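PDB 1M7S: catalase from Pseudomonas syringae, which breaks down hydrogen peroxide into water and oxygen with a heme cofactor and so protects the cell from peroxide damage. Local coordinates for residues D70-K78 against N312-S320; G180-M188 against H236-A244. All blocks are in the same frame, centred on the assembly; numbering follows the deposited sequence.

Contact 1: D70-K78 against N312-S320; sequences DLSKATVFK and NLVPGIEPS
A74 and G316 bring the two backbones closest, their CA atoms 4.8 Å apart, where the loop 70-78 meets a type II beta turn running from V314 to I317. S72 makes the polar link. Its OG donates to G316 O at 2.9 Å, coming in from above the carbonyl plane, 42° out of it. S72 OG in turn accepts from A74 N at 3.1 Å, which closes an ST turn. OG stands anti to its own backbone N (chi1 -178°) and is gripped by both bonds, which fixes the hydroxyl between the two segments. The turn has its glycine at G316, with phi 109°, and the surface it turns to A74 is bare backbone. K73 runs over this backbone as an extended chain. Its CE lies 3.7 Å from G316 N, and its NZ goes on to bond K389 O.

The turn leads into strand 317-319, which pairs antiparallel with strand 196-199 in the sheet of the catalase beta barrel. The loop 70-78 joins barrel strands 55-64 and 82-90, so the contact packs a strand connection against the entry to another strand. V199 makes backbone hydrogen bonds to both K73 and G316.

The apolar half gathers round I317. Its CD1 reaches CE1 of F77 at 3.6 Å, oblique to the ring. CG1 of I317 lies 4.1 Å from A74 CB. V76 CG1 sits over the centre of one face of the F77 ring. A74 CB also meets V314 CG2 at 4.2 Å. P315 also packs on V11 of the second subunit.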
# COMPACT_ATOMS: atom_id res chain seq x y z
N ASP A 70 -0.38 3.59 -45.77
CA ASP A 70 -0.33 2.24 -46.28
C ASP A 70 0.05 1.22 -45.20
O ASP A 70 -0.35 0.05 -45.19
CB ASP A 70 0.71 2.28 -47.42
CG ASP A 70 1.77 3.36 -47.21
OD1 ASP A 70 1.60 4.59 -47.51
OD2 ASP A 70 2.87 3.03 -46.69
N LEU A 71 0.85 1.64 -44.21
CA LEU A 71 1.25 0.81 -43.10
C LEU A 71 0.38 1.03 -41.86
O LEU A 71 0.01 0.04 -41.20
CB LEU A 71 2.70 1.15 -42.69
CG LEU A 71 3.77 1.12 -43.80
CD1 LEU A 71 5.16 1.17 -43.16
CD2 LEU A 71 3.64 -0.06 -44.74
N SER A 72 0.09 2.28 -41.52
CA SER A 72 -0.66 2.52 -40.27
C SER A 72 -1.65 3.66 -40.40
O SER A 72 -1.34 4.67 -41.01
CB SER A 72 0.36 2.81 -39.14
OG SER A 72 -0.29 2.99 -37.89
N LYS A 73 -2.78 3.47 -39.77
CA LYS A 73 -3.78 4.54 -39.67
C LYS A 73 -3.47 5.49 -38.52
O LYS A 73 -4.21 6.48 -38.30
CB LYS A 73 -5.15 3.94 -39.57
CG LYS A 73 -5.45 3.18 -38.28
CD LYS A 73 -6.76 2.41 -38.45
CE LYS A 73 -6.98 1.48 -37.28
NZ LYS A 73 -8.26 0.75 -37.33
N ALA A 74 -2.47 5.23 -37.67
CA ALA A 74 -2.28 6.11 -36.51
C ALA A 74 -1.90 7.54 -36.85
O ALA A 74 -0.95 7.78 -37.59
CB ALA A 74 -1.27 5.51 -35.53
N THR A 75 -2.59 8.50 -36.22
CA THR A 75 -2.31 9.93 -36.43
C THR A 75 -0.91 10.40 -36.15
O THR A 75 -0.37 11.31 -36.82
CB THR A 75 -3.31 10.78 -35.57
OG1 THR A 75 -4.62 10.33 -35.90
CG2 THR A 75 -3.23 12.27 -35.92
N VAL A 76 -0.18 9.79 -35.19
CA VAL A 76 1.20 10.16 -34.89
C VAL A 76 2.13 10.06 -36.08
O VAL A 76 3.15 10.76 -36.15
CB VAL A 76 1.72 9.30 -33.68
CG1 VAL A 76 1.83 7.83 -34.07
CG2 VAL A 76 3.05 9.83 -33.18
N PHE A 77 1.85 9.24 -37.10
CA PHE A 77 2.66 9.08 -38.27
C PHE A 77 2.20 9.95 -39.46
O PHE A 77 2.88 9.90 -40.48
CB PHE A 77 2.61 7.62 -38.73
CG PHE A 77 3.05 6.61 -37.69
CD1 PHE A 77 2.20 5.57 -37.34
CD2 PHE A 77 4.29 6.72 -37.09
CE1 PHE A 77 2.62 4.61 -36.42
CE2 PHE A 77 4.70 5.79 -36.16
CZ PHE A 77 3.86 4.72 -35.82
N LYS A 78 1.14 10.73 -39.30
CA LYS A 78 0.69 11.59 -40.43
C LYS A 78 1.69 12.68 -40.70
O LYS A 78 2.08 13.45 -39.80
CB LYS A 78 -0.66 12.13 -40.02
CG LYS A 78 -1.20 13.34 -40.75
CD LYS A 78 -2.58 13.65 -40.16
CE LYS A 78 -2.74 15.15 -40.01
NZ LYS A 78 -1.55 15.81 -39.38
N ASN A 312 0.27 0.73 -23.75
CA ASN A 312 -0.39 1.99 -24.10
C ASN A 312 -0.24 2.08 -25.64
O ASN A 312 0.81 2.44 -26.14
CB ASN A 312 0.28 3.16 -23.41
CG ASN A 312 -0.03 3.24 -21.93
OD1 ASN A 312 -1.13 2.90 -21.52
ND2 ASN A 312 0.92 3.69 -21.09
N LEU A 313 -1.29 1.66 -26.32
CA LEU A 313 -1.35 1.58 -27.78
C LEU A 313 -2.48 2.44 -28.33
O LEU A 313 -3.40 2.76 -27.58
CB LEU A 313 -1.74 0.13 -28.16
CG LEU A 313 -0.65 -0.90 -27.86
CD1 LEU A 313 -1.26 -2.31 -27.80
CD2 LEU A 313 0.47 -0.79 -28.88
N VAL A 314 -2.35 2.78 -29.60
CA VAL A 314 -3.45 3.57 -30.24
C VAL A 314 -3.87 2.72 -31.44
O VAL A 314 -3.08 1.93 -32.00
CB VAL A 314 -2.87 4.93 -30.61
CG1 VAL A 314 -2.53 5.79 -29.37
CG2 VAL A 314 -1.59 4.86 -31.43
N PRO A 315 -5.04 2.97 -31.98
CA PRO A 315 -5.56 2.27 -33.16
C PRO A 315 -4.56 2.45 -34.27
O PRO A 315 -4.09 3.57 -34.52
CB PRO A 315 -6.94 2.91 -33.43
CG PRO A 315 -7.34 3.31 -32.01
CD PRO A 315 -6.05 3.90 -31.43
N GLY A 316 -4.13 1.38 -34.92
CA GLY A 316 -3.12 1.44 -35.96
C GLY A 316 -1.79 0.82 -35.51
O GLY A 316 -0.87 0.68 -36.30
N ILE A 317 -1.67 0.54 -34.21
CA ILE A 317 -0.40 0.01 -33.70
C ILE A 317 -0.75 -1.11 -32.74
O ILE A 317 -1.58 -0.90 -31.84
CB ILE A 317 0.45 1.05 -32.94
CG1 ILE A 317 0.66 2.33 -33.72
CG2 ILE A 317 1.77 0.37 -32.57
CD1 ILE A 317 1.49 3.46 -33.16
N GLU A 318 -0.21 -2.29 -32.96
CA GLU A 318 -0.55 -3.41 -32.06
C GLU A 318 0.77 -4.18 -31.83
O GLU A 318 1.72 -4.12 -32.61
CB GLU A 318 -1.55 -4.35 -32.75
CG GLU A 318 -2.94 -3.87 -33.09
CD GLU A 318 -3.93 -4.82 -33.71
OE1 GLU A 318 -3.69 -6.05 -33.86
OE2 GLU A 318 -5.05 -4.37 -34.10
N PRO A 319 0.77 -5.02 -30.82
CA PRO A 319 1.85 -5.97 -30.56
C PRO A 319 1.87 -7.10 -31.60
O PRO A 319 0.83 -7.50 -32.14
CB PRO A 319 1.57 -6.57 -29.18
CG PRO A 319 0.10 -6.37 -29.04
CD PRO A 319 -0.39 -5.22 -29.92
N SER A 320 3.08 -7.52 -31.96
CA SER A 320 3.23 -8.68 -32.85
C SER A 320 3.22 -9.91 -31.94
O SER A 320 3.11 -9.75 -30.70
CB SER A 320 4.57 -8.58 -33.58
OG SER A 320 5.58 -8.81 -32.57

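Contact 2: G180-M188 against H236-A244; sequences GTPAGYRFM and HLTNDLVGA
The irregular segment 180-188 runs along helix 236-244, with G184 CA 5.0 Å from L237 CA and the backbones wider apart at R186 and L241. H236 holds the first end. Its NE2 donates to P182 O at 3.1 Å, in the ring plane and in the carbonyl plane. L237 CB lies over one face of the Y185 ring, toward its rim, in a CH-pi contact 3.9 Å from the centroid, and L237 CD1 touches CZ of Y185. Its other methyl, CD2, rests 3.5 Å from G184 CA. The Y185 ring also stacks with F89 of strand 82-90, and the side chain of Y185 is about 9 Å from the bound heme.

R186 grips D240 side-on. R186 NE meets D240 OD1 at 3.0 Å from above the carboxylate plane, and R186 NH2 meets D240 OD2 at 2.8 Å on its syn side, both almost straight. The bend at chi3 (-70°) turns the guanidinium to the carboxylate, yet the two planes stay 40° apart. F187 CZ and A244 CB lie over opposite guanidinium faces, each toward the rim. A water accepts from Y185 N and donates to L237 O and D240 OD1.

OD1 of D240 thus takes both R186 NE and the water, while OD2 takes NH2. The paired charges should favour an ionised D240, and the water passes the grip on to the backbone of both segments.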
# COMPACT_ATOMS: atom_id res chain seq x y z
N GLY A 180 28.23 -1.33 -24.30
CA GLY A 180 27.77 -1.50 -22.92
C GLY A 180 28.08 -0.31 -22.03
O GLY A 180 27.45 -0.11 -20.96
N THR A 181 28.97 0.63 -22.43
CA THR A 181 29.25 1.82 -21.64
C THR A 181 29.30 3.09 -22.50
O THR A 181 30.37 3.59 -22.89
CB THR A 181 30.60 1.68 -20.91
OG1 THR A 181 31.60 1.30 -21.90
CG2 THR A 181 30.65 0.59 -19.85
N PRO A 182 28.16 3.67 -22.78
CA PRO A 182 27.99 4.88 -23.57
C PRO A 182 28.59 6.12 -22.93
O PRO A 182 28.58 6.27 -21.69
CB PRO A 182 26.46 5.12 -23.74
CG PRO A 182 25.92 3.74 -23.40
CD PRO A 182 26.84 3.16 -22.35
N ALA A 183 29.01 7.08 -23.75
CA ALA A 183 29.53 8.36 -23.20
C ALA A 183 28.37 9.30 -22.87
O ALA A 183 28.55 10.22 -22.02
CB ALA A 183 30.46 9.02 -24.19
N GLY A 184 27.21 9.08 -23.46
CA GLY A 184 26.06 9.92 -23.14
C GLY A 184 24.81 9.31 -23.79
O GLY A 184 24.91 8.72 -24.87
N TYR A 185 23.66 9.61 -23.26
CA TYR A 185 22.39 9.14 -23.86
C TYR A 185 22.18 9.81 -25.23
O TYR A 185 21.58 9.21 -26.14
CB TYR A 185 21.21 9.47 -22.98
CG TYR A 185 21.13 8.67 -21.69
CD1 TYR A 185 21.18 7.27 -21.74
CD2 TYR A 185 20.89 9.35 -20.51
CE1 TYR A 185 21.06 6.54 -20.57
CE2 TYR A 185 20.73 8.62 -19.33
CZ TYR A 185 20.83 7.25 -19.39
OH TYR A 185 20.70 6.53 -18.20
N ARG A 186 22.78 10.99 -25.39
CA ARG A 186 22.72 11.70 -26.66
C ARG A 186 23.56 11.01 -27.73
O ARG A 186 23.35 11.28 -28.91
CB ARG A 186 23.36 13.13 -26.53
CG ARG A 186 22.62 13.99 -25.52
CD ARG A 186 23.19 15.45 -25.59
NE ARG A 186 24.55 15.46 -25.05
CZ ARG A 186 25.48 16.31 -25.44
NH1 ARG A 186 25.14 17.17 -26.41
NH2 ARG A 186 26.69 16.32 -24.89
N PHE A 187 24.49 10.15 -27.39
CA PHE A 187 25.39 9.46 -28.26
C PHE A 187 25.09 7.96 -28.36
O PHE A 187 26.01 7.17 -28.46
CB PHE A 187 26.85 9.71 -27.81
CG PHE A 187 27.10 11.19 -27.68
CD1 PHE A 187 27.25 11.75 -26.42
CD2 PHE A 187 27.16 12.01 -28.79
CE1 PHE A 187 27.47 13.11 -26.25
CE2 PHE A 187 27.37 13.38 -28.64
CZ PHE A 187 27.52 13.94 -27.38
N MET A 188 23.82 7.63 -28.34
CA MET A 188 23.40 6.26 -28.54
C MET A 188 22.17 6.24 -29.46
O MET A 188 21.35 7.16 -29.42
CB MET A 188 23.02 5.48 -27.28
CG MET A 188 21.78 5.86 -26.51
SD MET A 188 21.74 4.99 -24.89
CE MET A 188 19.96 5.19 -24.65
N HIS A 236 27.22 10.47 -14.86
CA HIS A 236 27.75 11.10 -16.09
C HIS A 236 26.71 11.19 -17.20
O HIS A 236 26.70 12.24 -17.91
CB HIS A 236 29.02 10.47 -16.57
CG HIS A 236 28.94 9.28 -17.44
ND1 HIS A 236 28.54 8.04 -16.96
CD2 HIS A 236 29.15 9.10 -18.77
CE1 HIS A 236 28.53 7.15 -17.93
NE2 HIS A 236 28.90 7.78 -19.04
N LEU A 237 25.80 10.24 -17.27
CA LEU A 237 24.80 10.31 -18.34
C LEU A 237 23.77 11.37 -17.98
O LEU A 237 23.37 12.10 -18.90
CB LEU A 237 24.11 8.95 -18.51
CG LEU A 237 25.12 7.82 -18.86
CD1 LEU A 237 24.36 6.47 -18.87
CD2 LEU A 237 25.78 8.01 -20.20
N THR A 238 23.35 11.47 -16.72
CA THR A 238 22.36 12.51 -16.39
C THR A 238 22.96 13.91 -16.60
O THR A 238 22.32 14.87 -17.13
CB THR A 238 21.85 12.37 -14.94
OG1 THR A 238 21.09 11.14 -14.81
CG2 THR A 238 20.91 13.50 -14.56
N ASN A 239 24.18 14.07 -16.12
CA ASN A 239 24.85 15.37 -16.24
C ASN A 239 25.00 15.80 -17.69
O ASN A 239 24.79 16.98 -18.01
CB ASN A 239 26.26 15.26 -15.62
CG ASN A 239 26.23 15.76 -14.18
OD1 ASN A 239 25.72 16.88 -13.97
ND2 ASN A 239 26.79 14.95 -13.31
N ASP A 240 25.46 14.90 -18.54
CA ASP A 240 25.64 15.15 -19.97
C ASP A 240 24.34 15.60 -20.64
O ASP A 240 24.34 16.53 -21.45
CB ASP A 240 26.14 13.89 -20.67
CG ASP A 240 26.18 14.05 -22.20
OD1 ASP A 240 25.26 13.53 -22.88
OD2 ASP A 240 27.14 14.69 -22.68
N LEU A 241 23.23 14.94 -20.32
CA LEU A 241 21.96 15.24 -20.96
C LEU A 241 21.34 16.51 -20.43
O LEU A 241 20.94 17.37 -21.24
CB LEU A 241 20.98 14.07 -20.85
CG LEU A 241 19.59 14.27 -21.46
CD1 LEU A 241 19.75 14.57 -22.97
CD2 LEU A 241 18.74 13.01 -21.25
N VAL A 242 21.23 16.65 -19.10
CA VAL A 242 20.62 17.83 -18.50
C VAL A 242 21.46 19.07 -18.87
O VAL A 242 20.89 20.07 -19.31
CB VAL A 242 20.45 17.65 -16.99
CG1 VAL A 242 20.04 18.96 -16.32
CG2 VAL A 242 19.53 16.45 -16.74
N GLY A 243 22.76 18.92 -18.85
CA GLY A 243 23.74 19.90 -19.25
C GLY A 243 23.53 20.42 -20.66
O GLY A 243 23.49 21.65 -20.86
N ALA A 244 23.43 19.50 -21.62
CA ALA A 244 23.25 19.86 -23.03
C ALA A 244 21.97 20.64 -23.22
O ALA A 244 21.97 21.66 -23.91
CB ALA A 244 23.22 18.58 -23.87
O HOH W 1 23.45 11.80 -21.67

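How the contacts relate
From the N terminus, the chain leaves strand 55-64 and enters 70-78, the first half of contact 1. It then passes through strands 82-90, 107-114 and 117-124 and a run of helices before reaching 180-188. Contact 2 closes the shorter loop when helix 236-244 follows, 48 residues later. Only after strands 252-260 and 284-295 does 312-320 return to 70-78 and close contact 1. Contact 2 therefore lies wholly within the longer loop, and the two do not cross. Contact 1 ties a barrel connection to the turn that leads into strand 317-319; contact 2 ties a helix to the irregular chain before strand 190-191. Their centres are 30 Å apart.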